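Long-range contacts in FAD linked oxidase-like protein (Myceliophthora thermophila, PDB 5L6G), which oxidises the C1 hydroxyl of xylooligosaccharides and related sugars to lactones with a bicovalently bound FAD, reducing molecular oxygen to hydrogen peroxide: residues V371-I377 / F428-W432; L282-Y286 / H322-S326; G397-F401 / V464-N469. All coordinates share one frame; numbering follows the deposited sequence.

How the contacts relate
Followed from the N terminus, the chain first reaches contact 2, where strand 280-286 meets the loop after helix 316-322; this closes a mostly helical excursion that includes helix 290-304. Contact 1 opens later, packing the start of strand 374-381 on helix 426-437. Before it closes, contact 3 opens at 397-401, to be completed by the end of helix 458-466, so contacts 1 and 3 cross along the chain, whereas contact 2 precedes both in series. Contacts 1 and 2 both reach the eight-stranded antiparallel sheet, their centres about 22 Å apart; contact 3 ties the loop between strands 374-381 and 409-417 to the berberine-bridge-enzyme-like C-terminal region.

Contact 1: residues V371-I377 / F428-W432; sequences VRRSWYI and FLDGW. With XYP (beta-D-xylopyranose), chain H.
Three aromatic rings, W375 from strand 374-381 and F428 and W432 from helix 426-437, form the cluster that joins these segments. Both helix rings turn an edge toward the face of the W375 indole. F428 stands T-shaped over its five-membered ring, centroids 5.1 Å apart and planes at 75°; W432 makes an offset edge-to-face pair with the six-membered ring, where W375 CZ3 comes within 3.5 Å of W432 CH2. The indole of W375 reaches both because its CG lies between the backbone N and the carbonyl carbon (chi1 65°).

Aliphatic groups fill in around the rings. V371 CG2 sits 3.6 Å from the F428 ring centroid, almost on the ring normal, in a CH-pi contact, while L429 CD2 covers the opposite face. I377 CD1 lies over a face of W432, 4.1 Å from W432 CZ2.

The charged member is R373: its NH2 passes obliquely 3.9 Å from F428 CD2, and its NE is salt-bridged to D415. Y376 leaves the strand on the other side; its OH lies 3.2 Å from C5 of the active-site xylose and makes a weak hydrogen bond to E412.

No hydrogen bond spans the two segments. Cohesion therefore comes from ring and methyl packing, with F428 held on both faces and at its edge, on the side of the strand opposite Y376 and the active-site xylose.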
loop_
_atom_site.group_PDB
_atom_site.type_symbol
_atom_site.label_atom_id
_atom_site.label_comp_id
_atom_site.label_asym_id
_atom_site.label_seq_id
_atom_site.Cartn_x
_atom_site.Cartn_y
_atom_site.Cartn_z
ATOM N N VAL A 371 -3.689 13.075 22.590
ATOM C CA VAL A 371 -2.756 13.692 21.661
ATOM C C VAL A 371 -3.461 14.787 20.870
ATOM O O VAL A 371 -4.525 14.549 20.274
ATOM C CB VAL A 371 -2.169 12.669 20.672
ATOM C CG1 VAL A 371 -1.347 13.383 19.616
ATOM C CG2 VAL A 371 -1.349 11.624 21.406
ATOM N N ARG A 372 -2.861 15.970 20.851
ATOM C CA ARG A 372 -3.541 17.161 20.330
ATOM C C ARG A 372 -3.259 17.370 18.837
ATOM O O ARG A 372 -3.071 18.498 18.370
ATOM C CB ARG A 372 -3.185 18.393 21.170
ATOM C CG ARG A 372 -3.604 18.236 22.621
ATOM C CD ARG A 372 -3.051 19.320 23.525
ATOM N NE ARG A 372 -3.308 18.969 24.913
ATOM C CZ ARG A 372 -4.210 19.536 25.718
ATOM N NH1 ARG A 372 -4.992 20.550 25.309
ATOM N NH2 ARG A 372 -4.332 19.076 26.963
ATOM N N ARG A 373 -3.282 16.264 18.102
ATOM C CA ARG A 373 -3.157 16.253 16.658
ATOM C C ARG A 373 -4.162 15.286 16.059
ATOM O O ARG A 373 -4.674 14.401 16.743
ATOM C CB ARG A 373 -1.754 15.795 16.261
ATOM C CG ARG A 373 -0.656 16.706 16.759
ATOM C CD ARG A 373 0.679 16.263 16.175
ATOM N NE ARG A 373 1.089 14.927 16.612
ATOM C CZ ARG A 373 1.716 14.649 17.755
ATOM N NH1 ARG A 373 1.980 15.617 18.656
ATOM N NH2 ARG A 373 2.059 13.389 18.032
ATOM N N SER A 374 -4.419 15.445 14.769
ATOM C CA SER A 374 -5.327 14.566 14.029
ATOM C C SER A 374 -4.729 13.191 13.730
ATOM O O SER A 374 -4.123 12.972 12.660
ATOM C CB SER A 374 -5.716 15.214 12.701
ATOM O OG SER A 374 -6.390 16.427 12.897
ATOM N N TRP A 375 -4.983 12.235 14.603
ATOM C CA TRP A 375 -4.495 10.901 14.413
ATOM C C TRP A 375 -5.658 9.943 14.123
ATOM O O TRP A 375 -6.808 10.249 14.426
ATOM C CB TRP A 375 -3.700 10.447 15.627
ATOM C CG TRP A 375 -4.531 10.334 16.855
ATOM C CD1 TRP A 375 -4.724 11.289 17.799
ATOM C CD2 TRP A 375 -5.313 9.209 17.254
ATOM N NE1 TRP A 375 -5.568 10.835 18.767
ATOM C CE2 TRP A 375 -5.946 9.553 18.453
ATOM C CE3 TRP A 375 -5.536 7.935 16.709
ATOM C CZ2 TRP A 375 -6.782 8.668 19.134
ATOM C CZ3 TRP A 375 -6.354 7.077 17.361
ATOM C CH2 TRP A 375 -6.968 7.432 18.569
ATOM N N TYR A 376 -5.352 8.822 13.480
ATOM C CA TYR A 376 -6.308 7.715 13.389
ATOM C C TYR A 376 -5.577 6.395 13.422
ATOM O O TYR A 376 -4.358 6.338 13.204
ATOM C CB TYR A 376 -7.216 7.802 12.147
ATOM C CG TYR A 376 -6.541 7.676 10.785
ATOM C CD1 TYR A 376 -6.166 6.422 10.279
ATOM C CD2 TYR A 376 -6.330 8.794 9.982
ATOM C CE1 TYR A 376 -5.571 6.296 9.026
ATOM C CE2 TYR A 376 -5.742 8.665 8.716
ATOM C CZ TYR A 376 -5.361 7.409 8.262
ATOM O OH TYR A 376 -4.762 7.249 7.024
ATOM N N ILE A 377 -6.331 5.346 13.729
ATOM C CA ILE A 377 -5.862 3.980 13.610
ATOM C C ILE A 377 -6.865 3.199 12.747
ATOM O O ILE A 377 -8.085 3.317 12.915
ATOM C CB ILE A 377 -5.662 3.300 14.987
ATOM C CG1 ILE A 377 -5.114 1.883 14.817
ATOM C CG2 ILE A 377 -6.948 3.250 15.793
ATOM C CD1 ILE A 377 -4.667 1.261 16.125
ATOM N N PHE A 428 4.644 9.173 20.120
ATOM C CA PHE A 428 3.224 8.772 20.228
ATOM C C PHE A 428 2.969 7.436 19.503
ATOM O O PHE A 428 2.648 6.432 20.130
ATOM C CB PHE A 428 2.290 9.902 19.744
ATOM C CG PHE A 428 0.895 9.447 19.396
ATOM C CD1 PHE A 428 0.233 8.514 20.184
ATOM C CD2 PHE A 428 0.229 9.980 18.299
ATOM C CE1 PHE A 428 -1.051 8.075 19.839
ATOM C CE2 PHE A 428 -1.055 9.558 17.972
ATOM C CZ PHE A 428 -1.688 8.603 18.736
ATOM N N LEU A 429 3.084 7.404 18.190
ATOM C CA LEU A 429 2.900 6.129 17.503
ATOM C C LEU A 429 3.939 5.097 17.896
ATOM O O LEU A 429 3.626 3.907 17.930
ATOM C CB LEU A 429 2.857 6.300 15.993
ATOM C CG LEU A 429 1.674 7.132 15.512
ATOM C CD1 LEU A 429 1.644 7.119 13.995
ATOM C CD2 LEU A 429 0.340 6.661 16.098
ATOM N N ASP A 430 5.168 5.521 18.205
ATOM C CA ASP A 430 6.194 4.557 18.612
ATOM C C ASP A 430 5.776 3.796 19.864
ATOM O O ASP A 430 5.975 2.572 19.954
ATOM C CB ASP A 430 7.563 5.241 18.833
ATOM C CG ASP A 430 8.227 5.651 17.520
ATOM O OD1 ASP A 430 7.692 5.264 16.450
ATOM O OD2 ASP A 430 9.270 6.371 17.560
ATOM N N GLY A 431 5.224 4.524 20.830
ATOM C CA GLY A 431 4.804 3.945 22.081
ATOM C C GLY A 431 3.617 3.017 21.862
ATOM O O GLY A 431 3.507 1.971 22.503
ATOM N N TRP A 432 2.740 3.394 20.942
ATOM C CA TRP A 432 1.562 2.581 20.673
ATOM C C TRP A 432 1.981 1.245 20.078
ATOM O O TRP A 432 1.489 0.196 20.489
ATOM C CB TRP A 432 0.601 3.287 19.715
ATOM C CG TRP A 432 -0.823 2.917 19.956
ATOM C CD1 TRP A 432 -1.280 1.883 20.692
ATOM C CD2 TRP A 432 -1.972 3.597 19.454
ATOM N NE1 TRP A 432 -2.665 1.878 20.710
ATOM C CE2 TRP A 432 -3.109 2.926 19.951
ATOM C CE3 TRP A 432 -2.151 4.720 18.653
ATOM C CZ2 TRP A 432 -4.406 3.343 19.666
ATOM C CZ3 TRP A 432 -3.441 5.125 18.360
ATOM C CH2 TRP A 432 -4.548 4.446 18.867
HETATM O O1 XYP H . -5.551 2.486 4.446
HETATM C C1 XYP H . -5.772 3.758 3.842
HETATM C C2 XYP H . -7.229 4.165 4.051
HETATM C C3 XYP H . -7.471 5.601 3.604
HETATM C C4 XYP H . -6.460 6.534 4.264
HETATM C C5 XYP H . -5.027 6.042 4.029
HETATM O O2 XYP H . -8.046 3.276 3.288
HETATM O O3 XYP H . -8.832 5.989 3.858
HETATM O O4 XYP H . -6.559 7.844 3.692
HETATM O O5 XYP H . -4.867 4.683 4.424
#

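Contact 2: residues L282-Y286 / H322-S326; sequences LQGLY and HYAYS
Q283 begins the contact on strand 280-286 with its CB, which lies 3.7 Å from the hydroxyl oxygen, OH, of Y323. Beyond CG its chain runs extended, and the amide comes from the opposite direction to the Y325 side chain; Q283 NE2 and Y325 OH stand 3.8 Å apart, the amide and phenol planes 38° apart. The stronger ties of this amide are to its own sheet: OE1 accepts from R272 NE, and NE2 bonds to Q281 OE1. Q283 is thus a second-shell residue and probably helps to position R272, which binds the substrate.

At G284 the backbone supplies the polar link. Y323 OH donates to G284 O at 2.6 Å, approaching from well above the carbonyl plane. The acceptor lies at the edge of the phenol, near the ring plane. H322 CD2 lies over the centre of one face of this ring and F171 stacks on it, so packing as well as the hydroxyl bond holds the buried phenol.

L285 adds an apolar flank, its CB 4.2 Å from Y323 CE2; its side chain also touches F171.

The two tyrosines divide the work. Y325 lines the sugar site and touches the bound xylose, whereas Y323, two residues earlier, ties the loop that carries it to the strand. This loop, following helix 316-322, lies by the large antiparallel sheet of the substrate-binding domain, on which oxidases of this family build the sugar side of the active site, facing the flavin.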
loop_
_atom_site.group_PDB
_atom_site.type_symbol
_atom_site.label_atom_id
_atom_site.label_comp_id
_atom_site.label_asym_id
_atom_site.label_seq_id
_atom_site.Cartn_x
_atom_site.Cartn_y
_atom_site.Cartn_z
ATOM N N LEU A 282 -16.693 0.327 12.972
ATOM C CA LEU A 282 -16.407 -0.538 11.867
ATOM C C LEU A 282 -16.941 0.156 10.642
ATOM O O LEU A 282 -17.991 0.797 10.712
ATOM C CB LEU A 282 -17.055 -1.898 12.041
ATOM C CG LEU A 282 -16.457 -2.732 13.173
ATOM C CD1 LEU A 282 -17.533 -3.609 13.784
ATOM C CD2 LEU A 282 -15.301 -3.553 12.668
ATOM N N GLN A 283 -16.211 0.014 9.543
ATOM C CA GLN A 283 -16.601 0.496 8.231
ATOM C C GLN A 283 -16.435 -0.689 7.308
ATOM O O GLN A 283 -15.373 -1.311 7.289
ATOM C CB GLN A 283 -15.667 1.606 7.741
ATOM C CG GLN A 283 -15.571 2.769 8.698
ATOM C CD GLN A 283 -14.631 3.836 8.190
ATOM O OE1 GLN A 283 -13.575 3.541 7.629
ATOM N NE2 GLN A 283 -14.993 5.084 8.424
ATOM N N GLY A 284 -17.479 -0.971 6.536
ATOM C CA GLY A 284 -17.471 -2.097 5.629
ATOM C C GLY A 284 -17.927 -1.756 4.234
ATOM O O GLY A 284 -18.522 -0.699 3.990
ATOM N N LEU A 285 -17.588 -2.651 3.311
ATOM C CA LEU A 285 -18.175 -2.687 1.989
ATOM C C LEU A 285 -18.551 -4.144 1.736
ATOM O O LEU A 285 -17.692 -5.032 1.696
ATOM C CB LEU A 285 -17.207 -2.176 0.926
ATOM C CG LEU A 285 -17.840 -1.932 -0.446
ATOM C CD1 LEU A 285 -18.777 -0.736 -0.374
ATOM C CD2 LEU A 285 -16.823 -1.747 -1.548
ATOM N N TYR A 286 -19.844 -4.388 1.595
ATOM C CA TYR A 286 -20.339 -5.719 1.371
ATOM C C TYR A 286 -20.624 -5.870 -0.109
ATOM O O TYR A 286 -21.335 -5.049 -0.696
ATOM C CB TYR A 286 -21.605 -5.920 2.189
ATOM C CG TYR A 286 -22.157 -7.307 2.100
ATOM C CD1 TYR A 286 -21.593 -8.345 2.837
ATOM C CD2 TYR A 286 -23.236 -7.585 1.271
ATOM C CE1 TYR A 286 -22.083 -9.628 2.748
ATOM C CE2 TYR A 286 -23.748 -8.872 1.173
ATOM C CZ TYR A 286 -23.166 -9.883 1.919
ATOM O OH TYR A 286 -23.667 -11.138 1.833
ATOM N N HIS A 322 -17.284 6.290 -2.498
ATOM C CA HIS A 322 -17.698 6.394 -1.099
ATOM C C HIS A 322 -16.513 6.414 -0.123
ATOM O O HIS A 322 -16.512 7.180 0.833
ATOM C CB HIS A 322 -18.607 5.230 -0.718
ATOM C CG HIS A 322 -19.101 5.314 0.690
ATOM N ND1 HIS A 322 -20.186 6.083 1.049
ATOM C CD2 HIS A 322 -18.629 4.770 1.834
ATOM C CE1 HIS A 322 -20.366 6.000 2.356
ATOM N NE2 HIS A 322 -19.435 5.205 2.855
ATOM N N TYR A 323 -15.540 5.534 -0.338
ATOM C CA TYR A 323 -14.365 5.446 0.546
ATOM C C TYR A 323 -13.124 6.147 -0.009
ATOM O O TYR A 323 -12.025 6.012 0.550
ATOM C CB TYR A 323 -14.042 3.981 0.857
ATOM C CG TYR A 323 -15.005 3.360 1.844
ATOM C CD1 TYR A 323 -15.112 3.865 3.141
ATOM C CD2 TYR A 323 -15.801 2.267 1.490
ATOM C CE1 TYR A 323 -15.990 3.305 4.055
ATOM C CE2 TYR A 323 -16.675 1.701 2.406
ATOM C CZ TYR A 323 -16.767 2.225 3.681
ATOM O OH TYR A 323 -17.617 1.699 4.618
ATOM N N ALA A 324 -13.302 6.884 -1.100
ATOM C CA ALA A 324 -12.204 7.548 -1.785
ATOM C C ALA A 324 -11.777 8.808 -1.034
ATOM O O ALA A 324 -10.584 9.111 -0.972
ATOM C CB ALA A 324 -12.608 7.903 -3.199
ATOM N N TYR A 325 -12.748 9.541 -0.494
ATOM C CA TYR A 325 -12.483 10.762 0.290
ATOM C C TYR A 325 -11.675 11.765 -0.538
ATOM O O TYR A 325 -10.657 12.309 -0.098
ATOM C CB TYR A 325 -11.767 10.441 1.618
ATOM C CG TYR A 325 -12.513 9.476 2.523
ATOM C CD1 TYR A 325 -13.870 9.648 2.802
ATOM C CD2 TYR A 325 -11.855 8.406 3.120
ATOM C CE1 TYR A 325 -14.546 8.770 3.635
ATOM C CE2 TYR A 325 -12.527 7.521 3.951
ATOM C CZ TYR A 325 -13.865 7.707 4.206
ATOM O OH TYR A 325 -14.519 6.834 5.041
ATOM N N SER A 326 -12.162 11.990 -1.747
ATOM C CA SER A 326 -11.472 12.784 -2.744
ATOM C C SER A 326 -12.549 13.218 -3.717
ATOM O O SER A 326 -13.465 12.443 -4.017
ATOM C CB SER A 326 -10.395 11.928 -3.433
ATOM O OG SER A 326 -9.928 12.489 -4.658
#

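Contact 3: residues G397-F401 / V464-N469; sequences GSYAF and VYYRQN
N469 and Q468 make the two direct hydrogen bonds, each from a side-chain amide to a backbone carbonyl of loop 397-401. N469 ND2 donates a hydrogen bond to S398 O at 2.8 Å, nearly in the plane of its own amide but well above the carbonyl plane of S398. Q468 NE2 meets A400 O at 2.9 Å with an N-H...O angle of 167°, in the carbonyl plane on a lone pair. The Q468 chain folds back to do so: its CG sits between the backbone N and the carbonyl carbon (chi1 75°), and a second bend follows at chi2 (-83°).

Two waters extend this network. One accepts from N469 ND2 and lies 2.7 Å from Y399 O, to which it can donate; the other accepts from A400 N, 2.9 Å away, and donates to Y465 O, linking the loop to the last helical turn. With an alanine at N469, S398 O would probably lose this donor and the first water one of its partners, leaving the loop less firmly tied to the chain after the helix.

Packing supplies the rest. A400 points its methyl at the helix end, CB 3.4 Å from Y466 O, and the same methyl covers one face of the F401 ring. F401 CZ is 3.5 Å from V464 O, at the ring's edge, and CE2 is as near Y465 O, which approaches obliquely. R467 CG packs 4.0 Å from F401 CE1, while its guanidinium makes a cation-pi contact with W445.

R467 leaves the helix with positive phi, and N469 N bonds back to Y466 O. The loop thus packs against a helix C-terminal turn within the berberine-bridge-enzyme-like region.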
loop_
_atom_site.group_PDB
_atom_site.type_symbol
_atom_site.label_atom_id
_atom_site.label_comp_id
_atom_site.label_asym_id
_atom_site.label_seq_id
_atom_site.Cartn_x
_atom_site.Cartn_y
_atom_site.Cartn_z
ATOM N N GLY A 397 4.633 -15.533 -3.543
ATOM C CA GLY A 397 5.241 -14.218 -3.764
ATOM C C GLY A 397 6.010 -13.752 -2.547
ATOM O O GLY A 397 5.854 -14.308 -1.467
ATOM N N SER A 398 6.834 -12.734 -2.707
ATOM C CA SER A 398 7.655 -12.264 -1.591
ATOM C C SER A 398 6.830 -11.576 -0.509
ATOM O O SER A 398 7.251 -11.524 0.648
ATOM C CB SER A 398 8.734 -11.316 -2.078
ATOM O OG SER A 398 8.145 -10.184 -2.677
ATOM N N TYR A 399 5.656 -11.055 -0.864
ATOM C CA TYR A 399 4.763 -10.479 0.141
ATOM C C TYR A 399 4.581 -11.504 1.290
ATOM O O TYR A 399 4.208 -12.646 1.050
ATOM C CB TYR A 399 3.424 -10.053 -0.479
ATOM C CG TYR A 399 2.491 -9.454 0.554
ATOM C CD1 TYR A 399 2.519 -8.091 0.814
ATOM C CD2 TYR A 399 1.595 -10.246 1.260
ATOM C CE1 TYR A 399 1.703 -7.523 1.771
ATOM C CE2 TYR A 399 0.759 -9.687 2.240
ATOM C CZ TYR A 399 0.827 -8.322 2.485
ATOM O OH TYR A 399 0.034 -7.700 3.419
ATOM N N ALA A 400 4.810 -11.083 2.537
ATOM C CA ALA A 400 5.106 -12.029 3.615
ATOM C C ALA A 400 3.907 -12.538 4.395
ATOM O O ALA A 400 4.001 -13.525 5.120
ATOM C CB ALA A 400 6.116 -11.417 4.589
ATOM N N PHE A 401 2.790 -11.848 4.288
ATOM C CA PHE A 401 1.736 -11.988 5.280
ATOM C C PHE A 401 0.510 -12.703 4.733
ATOM O O PHE A 401 -0.521 -12.087 4.477
ATOM C CB PHE A 401 1.420 -10.614 5.847
ATOM C CG PHE A 401 2.652 -9.880 6.314
ATOM C CD1 PHE A 401 3.413 -10.385 7.353
ATOM C CD2 PHE A 401 3.058 -8.722 5.717
ATOM C CE1 PHE A 401 4.560 -9.738 7.778
ATOM C CE2 PHE A 401 4.206 -8.065 6.140
ATOM C CZ PHE A 401 4.953 -8.566 7.167
ATOM N N VAL A 464 11.171 -6.584 9.385
ATOM C CA VAL A 464 9.759 -6.467 9.723
ATOM C C VAL A 464 8.850 -6.407 8.504
ATOM O O VAL A 464 7.695 -6.861 8.571
ATOM C CB VAL A 464 9.467 -5.290 10.680
ATOM C CG1 VAL A 464 10.218 -5.464 11.993
ATOM C CG2 VAL A 464 9.750 -3.935 10.031
ATOM N N TYR A 465 9.339 -5.834 7.404
ATOM C CA TYR A 465 8.547 -5.748 6.184
ATOM C C TYR A 465 8.414 -7.070 5.455
ATOM O O TYR A 465 7.369 -7.333 4.875
ATOM C CB TYR A 465 9.153 -4.745 5.197
ATOM C CG TYR A 465 9.063 -3.279 5.552
ATOM C CD1 TYR A 465 8.015 -2.748 6.308
ATOM C CD2 TYR A 465 10.031 -2.395 5.074
ATOM C CE1 TYR A 465 7.959 -1.380 6.606
ATOM C CE2 TYR A 465 9.970 -1.040 5.353
ATOM C CZ TYR A 465 8.942 -0.535 6.119
ATOM O OH TYR A 465 8.925 0.816 6.386
ATOM N N TYR A 466 9.469 -7.892 5.480
ATOM C CA TYR A 466 9.546 -9.098 4.667
ATOM C C TYR A 466 9.705 -10.418 5.429
ATOM O O TYR A 466 9.502 -11.504 4.839
ATOM C CB TYR A 466 10.655 -8.938 3.649
ATOM C CG TYR A 466 10.522 -7.680 2.840
ATOM C CD1 TYR A 466 9.434 -7.478 2.015
ATOM C CD2 TYR A 466 11.476 -6.670 2.936
ATOM C CE1 TYR A 466 9.311 -6.326 1.263
ATOM C CE2 TYR A 466 11.364 -5.515 2.189
ATOM C CZ TYR A 466 10.277 -5.335 1.366
ATOM O OH TYR A 466 10.174 -4.180 0.629
ATOM N N ARG A 467 10.048 -10.324 6.719
ATOM C CA ARG A 467 10.106 -11.460 7.632
ATOM C C ARG A 467 10.749 -12.694 6.990
ATOM O O ARG A 467 11.911 -12.645 6.607
ATOM C CB ARG A 467 8.702 -11.739 8.212
ATOM C CG ARG A 467 8.216 -10.697 9.219
ATOM C CD ARG A 467 9.089 -10.734 10.474
ATOM N NE ARG A 467 8.552 -9.967 11.606
ATOM C CZ ARG A 467 9.293 -9.394 12.560
ATOM N NH1 ARG A 467 10.627 -9.458 12.521
ATOM N NH2 ARG A 467 8.705 -8.735 13.557
ATOM N N GLN A 468 9.999 -13.787 6.859
ATOM C CA GLN A 468 10.576 -15.050 6.452
ATOM C C GLN A 468 11.050 -15.049 4.991
ATOM O O GLN A 468 11.775 -15.937 4.581
ATOM C CB GLN A 468 9.556 -16.185 6.649
ATOM C CG GLN A 468 8.445 -16.214 5.599
ATOM C CD GLN A 468 7.300 -15.256 5.883
ATOM O OE1 GLN A 468 7.350 -14.463 6.822
ATOM N NE2 GLN A 468 6.242 -15.353 5.086
ATOM N N ASN A 469 10.631 -14.058 4.216
ATOM C CA ASN A 469 11.034 -13.963 2.815
ATOM C C ASN A 469 12.258 -13.085 2.569
ATOM O O ASN A 469 12.754 -13.002 1.432
ATOM C CB ASN A 469 9.847 -13.482 2.011
ATOM C CG ASN A 469 8.772 -14.521 1.945
ATOM O OD1 ASN A 469 9.050 -15.698 2.159
ATOM N ND2 ASN A 469 7.551 -14.116 1.668
HETATM O O HOH W 1 4.671 -15.278 1.530
HETATM O O HOH W 2 5.848 -8.391 2.754
#